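Local coordinates for protein LbpB B-lobe (Moraxella bovis, PDB 3UAQ) that probably binds host lactoferrin at the bacterial surface as a lipoprotein, helping the bacterium to take iron from it, at residues A[120-131]-A[149-160]. Residues are numbered along the deposited sequence; the frame is centred on the assembly and turned at random.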
# COMPACT_ATOMS: atom_id res chain seq x y z
N PHE A 120 -9.15 -3.19 -10.51
CA PHE A 120 -8.85 -2.66 -11.83
C PHE A 120 -8.56 -1.17 -11.70
O PHE A 120 -7.95 -0.56 -12.58
CB PHE A 120 -10.05 -2.84 -12.76
CG PHE A 120 -10.46 -4.28 -12.96
CD1 PHE A 120 -9.94 -5.02 -14.01
CD2 PHE A 120 -11.38 -4.88 -12.12
CE1 PHE A 120 -10.31 -6.34 -14.20
CE2 PHE A 120 -11.77 -6.19 -12.30
CZ PHE A 120 -11.23 -6.92 -13.34
N VAL A 121 -9.00 -0.60 -10.59
CA VAL A 121 -9.14 0.84 -10.46
C VAL A 121 -8.21 1.46 -9.41
O VAL A 121 -7.91 0.84 -8.38
CB VAL A 121 -10.60 1.22 -10.15
CG1 VAL A 121 -10.68 2.30 -9.09
CG2 VAL A 121 -11.32 1.63 -11.42
N LYS A 122 -7.76 2.68 -9.69
CA LYS A 122 -7.01 3.46 -8.74
C LYS A 122 -7.60 4.86 -8.64
O LYS A 122 -8.06 5.42 -9.63
CB LYS A 122 -5.54 3.55 -9.17
CG LYS A 122 -5.02 2.28 -9.82
CD LYS A 122 -3.53 2.12 -9.60
CE LYS A 122 -3.10 0.70 -9.92
NZ LYS A 122 -2.05 0.23 -8.98
N ALA A 123 -7.58 5.43 -7.44
CA ALA A 123 -7.95 6.83 -7.26
C ALA A 123 -7.43 7.26 -5.91
O ALA A 123 -7.63 6.57 -4.91
CB ALA A 123 -9.45 7.01 -7.32
N GLY A 124 -6.75 8.40 -5.88
CA GLY A 124 -6.24 8.91 -4.61
C GLY A 124 -5.19 9.97 -4.78
O GLY A 124 -5.29 10.83 -5.66
N TRP A 125 -4.17 9.92 -3.93
CA TRP A 125 -3.11 10.92 -3.95
C TRP A 125 -1.75 10.29 -3.74
O TRP A 125 -1.63 9.09 -3.49
CB TRP A 125 -3.38 11.97 -2.88
CG TRP A 125 -3.84 11.40 -1.57
CD1 TRP A 125 -5.12 11.34 -1.11
CD2 TRP A 125 -3.02 10.81 -0.56
NE1 TRP A 125 -5.15 10.75 0.13
CE2 TRP A 125 -3.88 10.41 0.50
CE3 TRP A 125 -1.65 10.57 -0.43
CZ2 TRP A 125 -3.41 9.80 1.65
CZ3 TRP A 125 -1.18 9.96 0.72
CH2 TRP A 125 -2.06 9.58 1.75
N ILE A 126 -0.72 11.13 -3.84
CA ILE A 126 0.64 10.72 -3.54
C ILE A 126 1.48 11.97 -3.41
O ILE A 126 1.44 12.83 -4.30
CB ILE A 126 1.20 9.83 -4.66
CG1 ILE A 126 2.71 9.62 -4.50
CG2 ILE A 126 0.88 10.44 -6.02
CD1 ILE A 126 3.25 8.53 -5.41
N PHE A 127 2.23 12.10 -2.32
CA PHE A 127 2.96 13.33 -2.03
C PHE A 127 4.21 13.16 -1.17
O PHE A 127 4.36 12.16 -0.45
CB PHE A 127 2.03 14.34 -1.34
CG PHE A 127 1.75 14.00 0.09
CD1 PHE A 127 2.49 14.58 1.12
CD2 PHE A 127 0.74 13.10 0.42
CE1 PHE A 127 2.23 14.26 2.45
CE2 PHE A 127 0.48 12.78 1.75
CZ PHE A 127 1.22 13.36 2.77
N THR A 128 5.11 14.14 -1.25
CA THR A 128 6.20 14.29 -0.29
C THR A 128 6.07 15.69 0.28
O THR A 128 5.53 16.59 -0.38
CB THR A 128 7.58 14.19 -0.94
OG1 THR A 128 7.48 13.53 -2.21
CG2 THR A 128 8.53 13.42 -0.03
N GLY A 129 6.59 15.88 1.48
CA GLY A 129 6.20 17.03 2.28
C GLY A 129 5.10 16.47 3.15
O GLY A 129 5.26 15.40 3.76
N LEU A 130 3.99 17.19 3.28
CA LEU A 130 3.86 18.59 2.90
C LEU A 130 3.59 19.28 4.23
O LEU A 130 2.42 19.51 4.59
CB LEU A 130 2.68 18.78 1.95
CG LEU A 130 2.93 18.47 0.48
CD1 LEU A 130 1.68 17.92 -0.21
CD2 LEU A 130 3.42 19.73 -0.22
N ARG A 131 4.66 19.54 4.97
CA ARG A 131 4.54 20.12 6.31
C ARG A 131 4.72 21.62 6.25
O ARG A 131 5.85 22.11 6.15
CB ARG A 131 5.58 19.50 7.25
CG ARG A 131 5.22 18.12 7.78
CD ARG A 131 6.35 17.53 8.60
NE ARG A 131 7.56 17.36 7.80
CZ ARG A 131 7.72 16.39 6.91
NH1 ARG A 131 6.75 15.51 6.70
NH2 ARG A 131 8.85 16.31 6.21
N THR A 149 5.45 26.30 0.47
CA THR A 149 5.50 25.15 1.36
C THR A 149 6.33 24.04 0.71
O THR A 149 6.06 23.64 -0.42
CB THR A 149 4.08 24.64 1.68
OG1 THR A 149 3.53 25.43 2.75
CG2 THR A 149 4.11 23.18 2.09
N LYS A 150 7.34 23.55 1.42
CA LYS A 150 8.24 22.54 0.86
C LYS A 150 7.56 21.20 0.61
O LYS A 150 6.87 20.66 1.49
CB LYS A 150 9.47 22.34 1.74
CG LYS A 150 10.33 21.16 1.31
CD LYS A 150 11.51 20.96 2.25
CE LYS A 150 12.41 19.83 1.78
NZ LYS A 150 13.49 19.54 2.76
N GLY A 151 7.79 20.65 -0.59
CA GLY A 151 7.21 19.38 -0.98
C GLY A 151 6.24 19.53 -2.14
O GLY A 151 5.90 20.64 -2.54
N ASP A 152 5.78 18.40 -2.68
CA ASP A 152 4.86 18.42 -3.81
C ASP A 152 4.03 17.14 -3.86
O ASP A 152 4.44 16.10 -3.33
CB ASP A 152 5.62 18.63 -5.13
CG ASP A 152 5.69 20.10 -5.55
OD1 ASP A 152 4.62 20.75 -5.59
OD2 ASP A 152 6.80 20.59 -5.85
N GLY A 153 2.87 17.23 -4.48
CA GLY A 153 1.99 16.08 -4.56
C GLY A 153 1.10 16.04 -5.79
O GLY A 153 1.11 16.94 -6.63
N TYR A 154 0.32 14.97 -5.89
CA TYR A 154 -0.51 14.72 -7.05
C TYR A 154 -1.77 13.99 -6.63
O TYR A 154 -1.73 13.13 -5.74
CB TYR A 154 0.24 13.85 -8.05
CG TYR A 154 1.37 14.54 -8.77
CD1 TYR A 154 2.67 14.50 -8.28
CD2 TYR A 154 1.14 15.22 -9.95
CE1 TYR A 154 3.70 15.13 -8.95
CE2 TYR A 154 2.17 15.85 -10.63
CZ TYR A 154 3.45 15.80 -10.13
OH TYR A 154 4.47 16.44 -10.81
N LEU A 155 -2.89 14.33 -7.28
CA LEU A 155 -4.12 13.55 -7.16
C LEU A 155 -4.40 12.84 -8.48
O LEU A 155 -4.22 13.41 -9.55
CB LEU A 155 -5.31 14.43 -6.77
CG LEU A 155 -5.79 14.27 -5.32
CD1 LEU A 155 -5.20 15.36 -4.45
CD2 LEU A 155 -7.30 14.31 -5.26
N TYR A 156 -4.84 11.59 -8.40
CA TYR A 156 -4.97 10.78 -9.60
C TYR A 156 -6.22 9.91 -9.61
O TYR A 156 -6.83 9.64 -8.56
CB TYR A 156 -3.74 9.89 -9.76
CG TYR A 156 -3.57 8.94 -8.60
CD1 TYR A 156 -4.22 7.72 -8.59
CD2 TYR A 156 -2.78 9.27 -7.50
CE1 TYR A 156 -4.09 6.84 -7.53
CE2 TYR A 156 -2.64 8.40 -6.43
CZ TYR A 156 -3.30 7.18 -6.45
OH TYR A 156 -3.17 6.30 -5.39
N TYR A 157 -6.60 9.47 -10.80
CA TYR A 157 -7.51 8.35 -10.96
C TYR A 157 -7.17 7.63 -12.26
O TYR A 157 -6.91 8.26 -13.28
CB TYR A 157 -8.98 8.80 -10.93
CG TYR A 157 -9.67 8.79 -12.29
CD1 TYR A 157 -10.11 7.60 -12.86
CD2 TYR A 157 -9.89 9.97 -12.98
CE1 TYR A 157 -10.75 7.59 -14.11
CE2 TYR A 157 -10.53 9.98 -14.22
CZ TYR A 157 -10.95 8.79 -14.78
OH TYR A 157 -11.58 8.79 -16.01
N TYR A 158 -7.16 6.30 -12.21
CA TYR A 158 -6.80 5.50 -13.37
C TYR A 158 -7.58 4.20 -13.38
O TYR A 158 -8.10 3.76 -12.35
CB TYR A 158 -5.30 5.21 -13.37
CG TYR A 158 -4.84 4.23 -14.42
CD1 TYR A 158 -4.91 4.54 -15.77
CD2 TYR A 158 -4.34 2.98 -14.06
CE1 TYR A 158 -4.50 3.64 -16.74
CE2 TYR A 158 -3.92 2.08 -15.02
CZ TYR A 158 -4.00 2.41 -16.36
OH TYR A 158 -3.59 1.52 -17.33
N GLY A 159 -7.67 3.58 -14.55
CA GLY A 159 -8.36 2.32 -14.70
C GLY A 159 -7.71 1.44 -15.75
O GLY A 159 -7.31 1.92 -16.81
N ASP A 160 -7.59 0.15 -15.44
CA ASP A 160 -7.11 -0.83 -16.41
C ASP A 160 -8.26 -1.71 -16.87
O ASP A 160 -9.14 -2.05 -16.07
CB ASP A 160 -5.99 -1.69 -15.81
CG ASP A 160 -4.61 -1.20 -16.20
OD1 ASP A 160 -4.43 -0.83 -17.39
OD2 ASP A 160 -3.72 -1.17 -15.33
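The ring of Y156 lies flat on the backbone of G124, the tyrosine-glycine pair at the middle of two antiparallel strands, 121-128 and 152-159, in the sheet of the N-lobe handle domain. With CG set between its own backbone N and carbonyl carbon (chi1 61°), Y156 swings across to the neighbouring strand instead of standing up from the sheet. G124 suits the place because it lacks a side chain: its CA makes a CH-pi contact 4.1 Å from the ring centroid, and its N stands over the same aromatic group toward the rim. At the ring's edge K122 CB approaches CE1 at 4.0 Å, while the methyl CG2 of I126 reaches CE2 obliquely.

I126 also uses CG2 against Y154 CB, the two side chains crossing at a slant. I126, Y154 and Y156 together face helix 95-105, where T99, L98 and L95 meet them. The flexible chain of K122 passes Y158 with its CG at the ring edge, and its ammonium group (NZ) forms a salt bridge with D116.

The other face carries A123, W125, L155 and Y157. Non-hydrogen-bonded pairing sets A123 CB 4.1 Å from Y157 CB; the small methyl suits its place against V335 and A337 of strand 332-340. The Y157 hydroxyl reaches E310 and R281, tying the handle to barrel strands. W125 rests its CB against L155 CG, while its indole meets F221. G153 leaves room for F127, whose CB comes within 3.7 Å of G153 CA.

Backbone hydrogen bonds run the length of the pair, joining K122 to Y158 and G124 to Y156 in both directions. Beyond T128 the side chain of L130 leans toward the partner segment, its CD2 3.4 Å from G151 C.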